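Side-chain contacts in L-glyceraldehyde 3-phosphate reductase (Clostridium beijerinckii, PDB 6HG6), which probably works as an NADPH-dependent aldehyde reductase of the aldo-keto reductase family, detoxifying furfural, on a TIM-barrel fold: residues A[40-45]-A[81-86]; A[194-199]-A[207-212]; A[272-277]-A[319-324]; A[284-287]-A[291-294]. One frame throughout, in Å; residues are numbered along the deposited sequence.

Interaction 1: A[40-45]-A[81-86]; sequences ADYNNM and LRDDLA. With EDO (1,2-ethanediol), chain E.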
loop_
_atom_site.group_PDB
_atom_site.type_symbol
_atom_site.label_atom_id
_atom_site.label_comp_id
_atom_site.label_asym_id
_atom_site.label_seq_id
_atom_site.Cartn_x
_atom_site.Cartn_y
_atom_site.Cartn_z
ATOM N N ALA A 40 10.156 -10.412 14.690
ATOM C CA ALA A 40 8.705 -10.711 14.734
ATOM C C ALA A 40 8.475 -12.186 15.096
ATOM O O ALA A 40 9.324 -13.036 14.851
ATOM C CB ALA A 40 8.057 -10.345 13.426
ATOM N N ASP A 41 7.363 -12.454 15.753
ATOM C CA ASP A 41 6.954 -13.820 16.128
ATOM C C ASP A 41 6.296 -14.449 14.894
ATOM O O ASP A 41 5.341 -13.848 14.353
ATOM C CB ASP A 41 5.953 -13.772 17.272
ATOM C CG ASP A 41 5.425 -15.148 17.621
ATOM O OD1 ASP A 41 6.202 -15.957 18.228
ATOM O OD2 ASP A 41 4.249 -15.405 17.293
ATOM N N TYR A 42 6.748 -15.626 14.499
ATOM C CA TYR A 42 6.268 -16.302 13.272
ATOM C C TYR A 42 4.771 -16.660 13.365
ATOM O O TYR A 42 4.048 -16.469 12.365
ATOM C CB TYR A 42 7.133 -17.517 12.964
ATOM C CG TYR A 42 6.736 -18.123 11.650
ATOM C CD1 TYR A 42 6.902 -17.412 10.479
ATOM C CD2 TYR A 42 6.129 -19.363 11.591
ATOM C CE1 TYR A 42 6.520 -17.942 9.260
ATOM C CE2 TYR A 42 5.732 -19.906 10.382
ATOM C CZ TYR A 42 5.932 -19.193 9.214
ATOM O OH TYR A 42 5.544 -19.710 8.004
ATOM N N ASN A 43 4.325 -17.220 14.481
ATOM C CA ASN A 43 2.882 -17.555 14.673
ATOM C C ASN A 43 2.017 -16.286 14.562
ATOM O O ASN A 43 0.942 -16.382 13.933
ATOM C CB ASN A 43 2.643 -18.380 15.931
ATOM C CG ASN A 43 3.191 -19.791 15.800
ATOM O OD1 ASN A 43 3.647 -20.381 16.782
ATOM N ND2 ASN A 43 3.170 -20.350 14.603
ATOM N N ASN A 44 2.469 -15.128 15.064
ATOM C CA ASN A 44 1.687 -13.873 14.944
ATOM C C ASN A 44 1.643 -13.439 13.474
ATOM O O ASN A 44 0.577 -13.018 13.033
ATOM C CB ASN A 44 2.206 -12.722 15.796
ATOM C CG ASN A 44 1.204 -11.585 15.853
ATOM O OD1 ASN A 44 0.078 -11.741 16.339
ATOM N ND2 ASN A 44 1.586 -10.428 15.338
ATOM N N MET A 45 2.762 -13.505 12.742
ATOM C CA MET A 45 2.780 -13.079 11.319
ATOM C C MET A 45 1.801 -13.943 10.526
ATOM O O MET A 45 1.072 -13.383 9.699
ATOM C CB MET A 45 4.165 -13.246 10.691
ATOM C CG MET A 45 5.181 -12.348 11.331
ATOM S SD MET A 45 6.770 -12.491 10.460
ATOM C CE MET A 45 7.644 -13.637 11.506
ATOM N N LEU A 81 3.990 -18.451 2.669
ATOM C CA LEU A 81 3.549 -18.982 1.351
ATOM C C LEU A 81 3.856 -20.471 1.273
ATOM O O LEU A 81 2.916 -21.270 1.103
ATOM C CB LEU A 81 4.236 -18.236 0.210
ATOM C CG LEU A 81 3.671 -16.860 -0.045
ATOM C CD1 LEU A 81 4.649 -16.060 -0.875
ATOM C CD2 LEU A 81 2.297 -16.962 -0.705
ATOM N N ARG A 82 5.093 -20.848 1.547
ATOM C CA ARG A 82 5.520 -22.260 1.448
ATOM C C ARG A 82 4.664 -23.119 2.383
ATOM O O ARG A 82 4.278 -24.234 2.000
ATOM C CB ARG A 82 7.021 -22.293 1.772
ATOM C CG ARG A 82 7.709 -23.642 1.812
ATOM C CD ARG A 82 9.230 -23.484 1.670
ATOM N NE ARG A 82 9.846 -22.371 2.412
ATOM C CZ ARG A 82 10.283 -21.195 1.891
ATOM N NH1 ARG A 82 10.791 -20.278 2.695
ATOM N NH2 ARG A 82 10.217 -20.915 0.593
ATOM N N ASP A 83 4.422 -22.663 3.607
ATOM C CA ASP A 83 3.797 -23.508 4.636
ATOM C C ASP A 83 2.273 -23.564 4.485
ATOM O O ASP A 83 1.702 -24.589 4.846
ATOM C CB ASP A 83 4.126 -22.967 6.024
ATOM C CG ASP A 83 5.568 -23.176 6.463
ATOM O OD1 ASP A 83 6.334 -23.818 5.685
ATOM O OD2 ASP A 83 5.908 -22.700 7.617
ATOM N N ASP A 84 1.637 -22.499 4.016
ATOM C CA ASP A 84 0.159 -22.440 4.080
ATOM C C ASP A 84 -0.487 -21.665 2.936
ATOM O O ASP A 84 -1.604 -22.044 2.577
ATOM C CB ASP A 84 -0.261 -21.770 5.383
ATOM C CG ASP A 84 -0.070 -22.669 6.601
ATOM O OD1 ASP A 84 -0.904 -23.653 6.773
ATOM O OD2 ASP A 84 0.939 -22.423 7.352
ATOM N N LEU A 85 0.074 -20.553 2.493
ATOM C CA LEU A 85 -0.680 -19.675 1.562
ATOM C C LEU A 85 -0.409 -19.977 0.089
ATOM O O LEU A 85 -1.209 -19.470 -0.719
ATOM C CB LEU A 85 -0.336 -18.215 1.818
ATOM C CG LEU A 85 -1.062 -17.504 2.937
ATOM C CD1 LEU A 85 -0.746 -16.015 2.815
ATOM C CD2 LEU A 85 -2.560 -17.758 2.895
ATOM N N ALA A 86 0.645 -20.730 -0.259
ATOM C CA ALA A 86 0.982 -21.027 -1.679
ATOM C C ALA A 86 -0.244 -21.647 -2.370
ATOM O O ALA A 86 -0.417 -21.399 -3.575
ATOM C CB ALA A 86 2.189 -21.935 -1.790
HETATM C C1 EDO E . 10.428 -15.781 12.412
HETATM O O1 EDO E . 10.366 -16.596 11.254
HETATM C C2 EDO E . 11.567 -14.830 12.407
HETATM O O2 EDO E . 11.213 -13.479 12.155
#

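Interaction 2: A[194-199]-A[207-212]; sequences NRYSIF and GLKRAA. With EDO (1,2-ethanediol), chain H.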
loop_
_atom_site.group_PDB
_atom_site.type_symbol
_atom_site.label_atom_id
_atom_site.label_comp_id
_atom_site.label_asym_id
_atom_site.label_seq_id
_atom_site.Cartn_x
_atom_site.Cartn_y
_atom_site.Cartn_z
ATOM N N ASN A 194 1.248 5.858 -2.872
ATOM C CA ASN A 194 1.607 7.172 -2.303
ATOM C C ASN A 194 1.064 7.330 -0.882
ATOM O O ASN A 194 0.010 6.781 -0.551
ATOM C CB ASN A 194 1.155 8.336 -3.184
ATOM C CG ASN A 194 1.822 8.406 -4.537
ATOM O OD1 ASN A 194 1.526 7.576 -5.391
ATOM N ND2 ASN A 194 2.732 9.365 -4.720
ATOM N N ARG A 195 1.786 8.085 -0.078
ATOM C CA ARG A 195 1.366 8.412 1.303
ATOM C C ARG A 195 0.180 9.358 1.194
ATOM O O ARG A 195 0.278 10.319 0.433
ATOM C CB ARG A 195 2.499 9.087 2.088
ATOM C CG ARG A 195 2.242 9.174 3.588
ATOM C CD ARG A 195 3.435 9.665 4.435
ATOM N NE ARG A 195 4.649 8.895 4.188
ATOM C CZ ARG A 195 5.612 9.212 3.305
ATOM N NH1 ARG A 195 5.532 10.317 2.569
ATOM N NH2 ARG A 195 6.647 8.400 3.146
ATOM N N TYR A 196 -0.890 9.075 1.929
ATOM C CA TYR A 196 -2.110 9.919 1.931
ATOM C C TYR A 196 -2.875 9.715 3.221
ATOM O O TYR A 196 -3.113 8.560 3.575
ATOM C CB TYR A 196 -2.981 9.551 0.731
ATOM C CG TYR A 196 -4.125 10.478 0.423
ATOM C CD1 TYR A 196 -4.012 11.855 0.526
ATOM C CD2 TYR A 196 -5.342 9.977 -0.021
ATOM C CE1 TYR A 196 -5.086 12.698 0.237
ATOM C CE2 TYR A 196 -6.395 10.805 -0.365
ATOM C CZ TYR A 196 -6.282 12.174 -0.237
ATOM O OH TYR A 196 -7.350 12.971 -0.557
ATOM N N SER A 197 -3.210 10.800 3.901
ATOM C CA SER A 197 -4.023 10.751 5.135
ATOM C C SER A 197 -4.732 12.083 5.298
ATOM O O SER A 197 -4.391 13.041 4.609
ATOM C CB SER A 197 -3.189 10.485 6.348
ATOM O OG SER A 197 -2.372 11.612 6.598
ATOM N N ILE A 198 -5.626 12.147 6.260
ATOM C CA ILE A 198 -6.231 13.447 6.645
ATOM C C ILE A 198 -5.115 14.472 6.923
ATOM O O ILE A 198 -5.330 15.655 6.593
ATOM C CB ILE A 198 -7.171 13.235 7.835
ATOM C CG1 ILE A 198 -8.421 12.487 7.359
ATOM C CG2 ILE A 198 -7.508 14.549 8.506
ATOM C CD1 ILE A 198 -9.364 12.083 8.457
ATOM N N PHE A 199 -3.971 14.057 7.491
ATOM C CA PHE A 199 -2.849 14.968 7.862
ATOM C C PHE A 199 -1.776 15.097 6.766
ATOM O O PHE A 199 -0.882 15.974 6.908
ATOM C CB PHE A 199 -2.219 14.529 9.181
ATOM C CG PHE A 199 -3.058 14.846 10.385
ATOM C CD1 PHE A 199 -3.589 16.107 10.555
ATOM C CD2 PHE A 199 -3.338 13.872 11.326
ATOM C CE1 PHE A 199 -4.356 16.409 11.669
ATOM C CE2 PHE A 199 -4.103 14.173 12.445
ATOM C CZ PHE A 199 -4.647 15.427 12.591
ATOM N N GLY A 207 0.017 17.109 -7.780
ATOM C CA GLY A 207 -0.592 16.661 -9.041
ATOM C C GLY A 207 -0.818 15.169 -9.145
ATOM O O GLY A 207 -1.473 14.789 -10.117
ATOM N N LEU A 208 -0.379 14.357 -8.184
ATOM C CA LEU A 208 -0.444 12.882 -8.334
ATOM C C LEU A 208 -1.894 12.415 -8.371
ATOM O O LEU A 208 -2.244 11.601 -9.287
ATOM C CB LEU A 208 0.389 12.184 -7.256
ATOM C CG LEU A 208 0.539 10.662 -7.384
ATOM C CD1 LEU A 208 -0.742 9.970 -6.940
ATOM C CD2 LEU A 208 0.927 10.238 -8.812
ATOM N N LYS A 209 -2.719 12.842 -7.432
ATOM C CA LYS A 209 -4.106 12.321 -7.381
ATOM C C LYS A 209 -4.855 12.651 -8.676
ATOM O O LYS A 209 -5.483 11.713 -9.237
ATOM C CB LYS A 209 -4.817 12.837 -6.145
ATOM C CG LYS A 209 -6.080 12.089 -5.760
ATOM C CD LYS A 209 -6.664 12.673 -4.479
ATOM C CE LYS A 209 -7.988 12.047 -4.101
ATOM N NZ LYS A 209 -8.731 12.794 -3.069
ATOM N N ARG A 210 -4.723 13.871 -9.175
ATOM C CA ARG A 210 -5.378 14.304 -10.427
ATOM C C ARG A 210 -4.746 13.603 -11.645
ATOM O O ARG A 210 -5.513 13.220 -12.519
ATOM C CB ARG A 210 -5.310 15.823 -10.549
ATOM C CG ARG A 210 -5.819 16.385 -11.871
ATOM C CD ARG A 210 -5.758 17.899 -11.772
ATOM N NE ARG A 210 -5.714 18.648 -13.034
ATOM C CZ ARG A 210 -6.628 19.520 -13.500
ATOM N NH1 ARG A 210 -7.750 19.798 -12.846
ATOM N NH2 ARG A 210 -6.398 20.134 -14.649
ATOM N N ALA A 211 -3.421 13.489 -11.734
ATOM C CA ALA A 211 -2.747 12.855 -12.892
ATOM C C ALA A 211 -3.154 11.381 -12.950
ATOM O O ALA A 211 -3.392 10.895 -14.046
ATOM C CB ALA A 211 -1.244 13.011 -12.827
ATOM N N ALA A 212 -3.222 10.686 -11.813
ATOM C CA ALA A 212 -3.577 9.248 -11.775
ATOM C C ALA A 212 -4.986 9.109 -12.344
ATOM O O ALA A 212 -5.186 8.320 -13.283
ATOM C CB ALA A 212 -3.466 8.681 -10.397
HETATM C C1 EDO H . -3.360 19.256 -9.322
HETATM O O1 EDO H . -2.883 19.109 -10.657
HETATM C C2 EDO H . -2.291 19.685 -8.380
HETATM O O2 EDO H . -2.281 18.937 -7.177
#

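Interaction 3: A[272-277]-A[319-324]; sequences LNRGQT and DEELMM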
loop_
_atom_site.group_PDB
_atom_site.type_symbol
_atom_site.label_atom_id
_atom_site.label_comp_id
_atom_site.label_asym_id
_atom_site.label_seq_id
_atom_site.Cartn_x
_atom_site.Cartn_y
_atom_site.Cartn_z
ATOM N N LEU A 272 -16.907 9.703 16.070
ATOM C CA LEU A 272 -17.901 9.142 17.017
ATOM C C LEU A 272 -19.346 9.335 16.449
ATOM O O LEU A 272 -20.181 8.268 16.425
ATOM C CB LEU A 272 -17.807 9.810 18.405
ATOM C CG LEU A 272 -16.572 9.491 19.256
ATOM C CD1 LEU A 272 -16.639 10.183 20.600
ATOM C CD2 LEU A 272 -16.403 7.995 19.475
ATOM N N ASN A 273 -19.578 10.532 15.825
ATOM C CA ASN A 273 -20.923 10.923 15.312
ATOM C C ASN A 273 -21.298 10.013 14.134
ATOM O O ASN A 273 -22.503 9.850 13.888
ATOM C CB ASN A 273 -20.996 12.396 14.907
ATOM C CG ASN A 273 -20.992 13.344 16.083
ATOM O OD1 ASN A 273 -21.461 13.016 17.176
ATOM N ND2 ASN A 273 -20.515 14.559 15.855
ATOM N N ARG A 274 -20.300 9.458 13.452
ATOM C CA ARG A 274 -20.441 8.502 12.318
ATOM C C ARG A 274 -20.509 7.049 12.814
ATOM O O ARG A 274 -20.645 6.184 11.973
ATOM C CB ARG A 274 -19.233 8.592 11.377
ATOM C CG ARG A 274 -19.161 9.886 10.587
ATOM C CD ARG A 274 -17.848 10.025 9.877
ATOM N NE ARG A 274 -17.557 8.946 8.960
ATOM C CZ ARG A 274 -18.001 8.850 7.724
ATOM N NH1 ARG A 274 -18.830 9.749 7.236
ATOM N NH2 ARG A 274 -17.644 7.822 6.996
ATOM N N GLY A 275 -20.366 6.776 14.110
ATOM C CA GLY A 275 -20.347 5.400 14.638
ATOM C C GLY A 275 -19.030 4.719 14.330
ATOM O O GLY A 275 -19.017 3.504 14.241
ATOM N N GLN A 276 -17.951 5.485 14.141
ATOM C CA GLN A 276 -16.613 4.956 13.820
ATOM C C GLN A 276 -15.578 5.390 14.867
ATOM O O GLN A 276 -15.746 6.460 15.489
ATOM C CB GLN A 276 -16.144 5.526 12.480
ATOM C CG GLN A 276 -16.951 5.077 11.262
ATOM C CD GLN A 276 -16.250 5.445 9.974
ATOM O OE1 GLN A 276 -16.102 6.618 9.640
ATOM N NE2 GLN A 276 -15.809 4.441 9.223
ATOM N N THR A 277 -14.503 4.611 15.003
ATOM C CA THR A 277 -13.282 5.063 15.704
ATOM C C THR A 277 -12.607 6.086 14.779
ATOM O O THR A 277 -12.905 6.078 13.549
ATOM C CB THR A 277 -12.322 3.897 15.975
ATOM O OG1 THR A 277 -11.999 3.326 14.709
ATOM C CG2 THR A 277 -12.885 2.860 16.925
ATOM N N ASP A 319 -21.019 16.886 2.891
ATOM C CA ASP A 319 -20.195 18.083 2.549
ATOM C C ASP A 319 -19.793 18.763 3.880
ATOM O O ASP A 319 -18.631 19.227 3.989
ATOM C CB ASP A 319 -20.928 18.989 1.541
ATOM C CG ASP A 319 -21.106 18.375 0.148
ATOM O OD1 ASP A 319 -20.285 17.542 -0.242
ATOM O OD2 ASP A 319 -22.097 18.718 -0.533
ATOM N N GLU A 320 -20.627 18.621 4.913
ATOM C CA GLU A 320 -20.333 19.242 6.246
ATOM C C GLU A 320 -19.128 18.509 6.932
ATOM O O GLU A 320 -18.243 19.284 7.641
ATOM C CB GLU A 320 -21.514 19.207 7.202
ATOM C CG GLU A 320 -21.216 19.906 8.513
ATOM C CD GLU A 320 -22.440 20.014 9.404
ATOM O OE1 GLU A 320 -23.089 18.955 9.530
ATOM O OE2 GLU A 320 -22.775 21.137 9.928
ATOM N N GLU A 321 -19.187 17.135 6.893
ATOM C CA GLU A 321 -18.094 16.374 7.550
ATOM C C GLU A 321 -16.786 16.765 6.882
ATOM O O GLU A 321 -15.784 16.951 7.599
ATOM C CB GLU A 321 -18.299 14.862 7.465
ATOM C CG GLU A 321 -19.383 14.356 8.377
ATOM C CD GLU A 321 -19.807 12.913 8.160
ATOM O OE1 GLU A 321 -19.716 12.431 7.056
ATOM O OE2 GLU A 321 -20.280 12.301 9.113
ATOM N N LEU A 322 -16.790 16.792 5.544
ATOM C CA LEU A 322 -15.593 17.067 4.738
ATOM C C LEU A 322 -15.050 18.472 4.995
ATOM O O LEU A 322 -13.842 18.581 5.183
ATOM C CB LEU A 322 -15.911 16.863 3.260
ATOM C CG LEU A 322 -16.159 15.410 2.831
ATOM C CD1 LEU A 322 -16.157 15.308 1.323
ATOM C CD2 LEU A 322 -15.158 14.440 3.443
ATOM N N MET A 323 -15.886 19.514 4.992
ATOM C CA MET A 323 -15.355 20.882 5.201
ATOM C C MET A 323 -14.831 21.003 6.645
ATOM O O MET A 323 -13.848 21.814 6.863
ATOM C CB MET A 323 -16.421 21.938 4.934
ATOM C CG MET A 323 -17.314 22.118 6.090
ATOM S SD MET A 323 -17.105 23.637 7.037
ATOM C CE MET A 323 -15.437 24.140 6.647
ATOM N N MET A 324 -15.404 20.220 7.599
ATOM C CA MET A 324 -14.930 20.264 9.003
ATOM C C MET A 324 -13.567 19.567 9.097
ATOM O O MET A 324 -12.653 20.084 9.760
ATOM C CB MET A 324 -15.924 19.575 9.935
ATOM C CG MET A 324 -17.155 20.430 10.140
ATOM S SD MET A 324 -18.385 19.252 11.114
ATOM C CE MET A 324 -17.484 19.808 12.815
#

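Interaction 4: A[284-287]-A[291-294]; sequences SWVL and EVTS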
loop_
_atom_site.group_PDB
_atom_site.type_symbol
_atom_site.label_atom_id
_atom_site.label_comp_id
_atom_site.label_asym_id
_atom_site.label_seq_id
_atom_site.Cartn_x
_atom_site.Cartn_y
_atom_site.Cartn_z
ATOM N N SER A 284 -11.718 5.381 5.982
ATOM C CA SER A 284 -12.882 5.738 5.128
ATOM C C SER A 284 -12.570 7.019 4.348
ATOM O O SER A 284 -12.905 7.089 3.169
ATOM C CB SER A 284 -14.123 5.885 5.898
ATOM O OG SER A 284 -14.430 4.679 6.551
ATOM N N TRP A 285 -11.935 8.003 4.981
ATOM C CA TRP A 285 -11.684 9.297 4.314
ATOM C C TRP A 285 -10.734 9.105 3.126
ATOM O O TRP A 285 -10.961 9.682 2.048
ATOM C CB TRP A 285 -11.186 10.305 5.359
ATOM C CG TRP A 285 -10.935 11.654 4.781
ATOM C CD1 TRP A 285 -11.800 12.701 4.784
ATOM C CD2 TRP A 285 -9.746 12.114 4.118
ATOM N NE1 TRP A 285 -11.226 13.770 4.163
ATOM C CE2 TRP A 285 -9.983 13.456 3.751
ATOM C CE3 TRP A 285 -8.514 11.548 3.821
ATOM C CZ2 TRP A 285 -9.049 14.220 3.058
ATOM C CZ3 TRP A 285 -7.585 12.313 3.148
ATOM C CH2 TRP A 285 -7.843 13.633 2.800
ATOM N N VAL A 286 -9.669 8.348 3.296
ATOM C CA VAL A 286 -8.706 8.128 2.199
ATOM C C VAL A 286 -9.410 7.511 0.977
ATOM O O VAL A 286 -8.947 7.768 -0.150
ATOM C CB VAL A 286 -7.539 7.273 2.723
ATOM C CG1 VAL A 286 -6.799 6.633 1.631
ATOM C CG2 VAL A 286 -6.630 8.119 3.592
ATOM N N LEU A 287 -10.440 6.713 1.187
ATOM C CA LEU A 287 -11.203 6.004 0.115
ATOM C C LEU A 287 -12.389 6.821 -0.412
ATOM O O LEU A 287 -13.151 6.292 -1.234
ATOM C CB LEU A 287 -11.736 4.679 0.671
ATOM C CG LEU A 287 -10.678 3.590 0.883
ATOM C CD1 LEU A 287 -11.295 2.436 1.640
ATOM C CD2 LEU A 287 -10.053 3.109 -0.414
ATOM N N GLU A 291 -10.885 7.806 -7.336
ATOM C CA GLU A 291 -9.531 7.648 -7.916
ATOM C C GLU A 291 -8.593 6.984 -6.902
ATOM O O GLU A 291 -7.532 6.509 -7.296
ATOM C CB GLU A 291 -8.929 8.942 -8.449
ATOM C CG GLU A 291 -8.810 10.063 -7.429
ATOM C CD GLU A 291 -10.003 10.992 -7.347
ATOM O OE1 GLU A 291 -11.206 10.525 -7.465
ATOM O OE2 GLU A 291 -9.727 12.216 -7.169
ATOM N N VAL A 292 -8.966 6.889 -5.631
ATOM C CA VAL A 292 -8.124 6.126 -4.666
ATOM C C VAL A 292 -8.664 4.700 -4.680
ATOM O O VAL A 292 -9.825 4.485 -4.335
ATOM C CB VAL A 292 -8.104 6.743 -3.262
ATOM C CG1 VAL A 292 -7.328 5.847 -2.310
ATOM C CG2 VAL A 292 -7.482 8.129 -3.335
ATOM N N THR A 293 -7.864 3.779 -5.148
ATOM C CA THR A 293 -8.316 2.381 -5.362
ATOM C C THR A 293 -8.413 1.619 -4.035
ATOM O O THR A 293 -9.417 0.960 -3.764
ATOM C CB THR A 293 -7.341 1.655 -6.276
ATOM O OG1 THR A 293 -7.048 2.476 -7.409
ATOM C CG2 THR A 293 -7.883 0.296 -6.675
ATOM N N SER A 294 -7.417 1.783 -3.193
ATOM C CA SER A 294 -7.244 0.963 -1.978
ATOM C C SER A 294 -6.476 1.742 -0.929
ATOM O O SER A 294 -5.729 2.681 -1.256
ATOM C CB SER A 294 -6.452 -0.292 -2.329
ATOM O OG SER A 294 -6.400 -1.222 -1.268
HETATM O O HOH W 1 -12.440 4.652 -3.311
#

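Interaction 1: A[40-45]-A[81-86]
Tyr42 OH and Asp83 OD2 come within 3.0 Å of each other, and this pair is what joins residues 40-45 to residues 81-86. Tyr42 sits in the first turn of helix 42-54, and with CG anti to the backbone N (chi1 -174°) its ring reaches out toward the last turns of helix 72-85. Asp83 comes from that second helix, its CB directed at the tyrosine. The carboxylate stands nearly upright to the ring plane, 86° away from it, and Asp83 OD2 approaches the phenol end obliquely, 3.9 Å from Tyr42 CZ. Arg79, one turn before Asp83, makes a cation-pi contact with the Tyr42 ring and a long, weak ion pair with Asp83 OD2, so one arginine attends both partners. At the other end of the tyrosine, an ethanediol probably left from the crystallisation liquor lies with O1 3.6 Å from Tyr42 CD1. Asp41 N-caps helix 42-54: its OD2 accepts from Asn44 N at 2.9 Å, met on the anti side and 27° out of the carboxylate plane. Two successive outer helices of the barrel thus meet at the surface through a phenol and an acid, an arrangement in which Arg79 would be expected to offset the negative charge of Asp83.

Interaction 2: A[194-199]-A[207-212]
Lys209 and Tyr196 supply the polar half of this buried contact: Lys209 NZ donates to Tyr196 OH at 2.9 Å. The lysine is stretched out along its whole length and crosses the tyrosine at about a right angle, so that its ammonium arrives obliquely at the phenol end, with Lys209 NZ 3.8 Å from Tyr196 CZ. Neither group depends on the other alone. Lys209 NZ also forms a salt bridge with Asp289, which probably favours its charged state, while Tyr196 OH has a second partner in Glu204 OE2.

The packing half sets the Leu208 branch against the Asn194 amide. Leu208 CD1 rests 3.6 Å from Asn194 OD1, and Leu208 CG lies 3.7 Å from Asn194 ND2, so the leucine branch presses on the whole amide. Asn194 ND2 is also bonded to the carbonyl O of Tyr170, which helps to hold the amide.

Asn194 belongs to barrel strand 189-195, next to strand 218-222, and Gln193, which binds NADPH, is its neighbour in sequence. Helix 208-214 packs outside these strands, while the short helix 202-205 fills in through Ile203, which touches Asn194, Tyr196, Leu208 and Lys209.

Interaction 3: A[272-277]-A[319-324]
Arg274 NH1 and Glu321 OE1 form a salt bridge 2.8 Å long, although as a hydrogen bond it is weak, the N-H...O angle being only 124°. OE1 lies at the edge of the guanidinium, near its plane. Of the two carboxylate oxygens only OE1 meets NH1; OE2 lies against the arginine chain, the two flat groups being turned 62° apart. NH1 also bonds to Gly316 O. Another edge of the guanidinium is held more squarely by Gln276: Arg274 NE donates to Gln276 OE1 at 2.8 Å with an angle of 167°, and Arg274 NH2 reaches the same oxygen at 3.3 Å. Both nitrogens come from one face of the amide, and Gln276 OE1 lies in the guanidinium plane, which helps to fix the rotation of the arginine head.

Around these bonds the backbone turns sharply. Gly275, with positive phi, closes helix 258-273 in a Schellman motif, and Thr277 then N-caps helix 278-286; Arg274 leaves from this junction to meet the C-terminal helix 319-329.

Arg274 CG and CD pass beside the carboxylate, tightest where Glu321 OE2 comes 3.0 Å from Arg274 CG, and the bend at chi3 then turns the guanidinium so that NH1 faces OE1. Farther out, Phe317 makes a cation-pi contact with the guanidinium, and Met281 of helix 278-286 packs against both Arg274 and Gln276.

Interaction 4: A[284-287]-A[291-294]
Val286 and Val292 make the close part of this contact. Val286 O points into the isopropyl group of Val292, with Val292 CG1 3.3 Å and CG2 3.5 Å from Val286 O, so both methyls touch the oxygen from beyond its end. The two side chains cross at about a right angle, and the CG1 methyls of Val286 and Val292 meet at 4.1 Å.

Leu287 lies more loosely. Its methyl CD2 is 4.3 Å from Val292 CG1 and also rests on the backbone, 3.9 Å from Ser294 C. Its CB does not point at the other segment; only the far end of the side chain swings near. On this side a water lies 2.7 Å from Leu287 O and 2.8 Å from Val292 O and can bridge them, though other acceptors compete for its protons. Thr293 and Ser294 turn their side chains away: Thr293 OG1 bonds to Ile219 N and Ser294 OG to Pro26 O.

All five touching residues are buried. They shape the short loop that carries the chain from helix 278-286 into strand 294-297, the last strand of the eight-stranded parallel barrel, as expected of a TIM barrel's alpha-to-beta connection.

Overall arrangement
All four contacts belong to one TIM barrel. Interaction 1 comes first along the chain and stands apart on the surface, joining helices 42-54 and 72-85, its centre 29 Å or more from the other three and across the chain's centre from interactions 2 and 4. Interaction 2 follows, then interactions 3 and 4 share the C-terminal part, with interaction 4 falling between the two segments of interaction 3. Interactions 2 and 4, centres 10 Å apart, touch where Tyr196 and Ile198 pack on Trp285. Interaction 3 reaches interaction 4 through Gln276 and Ser284 and through Leu322 on Trp285. Helix 278-286 therefore links the outer C-terminal helix to the closing strands of the NADPH-binding barrel.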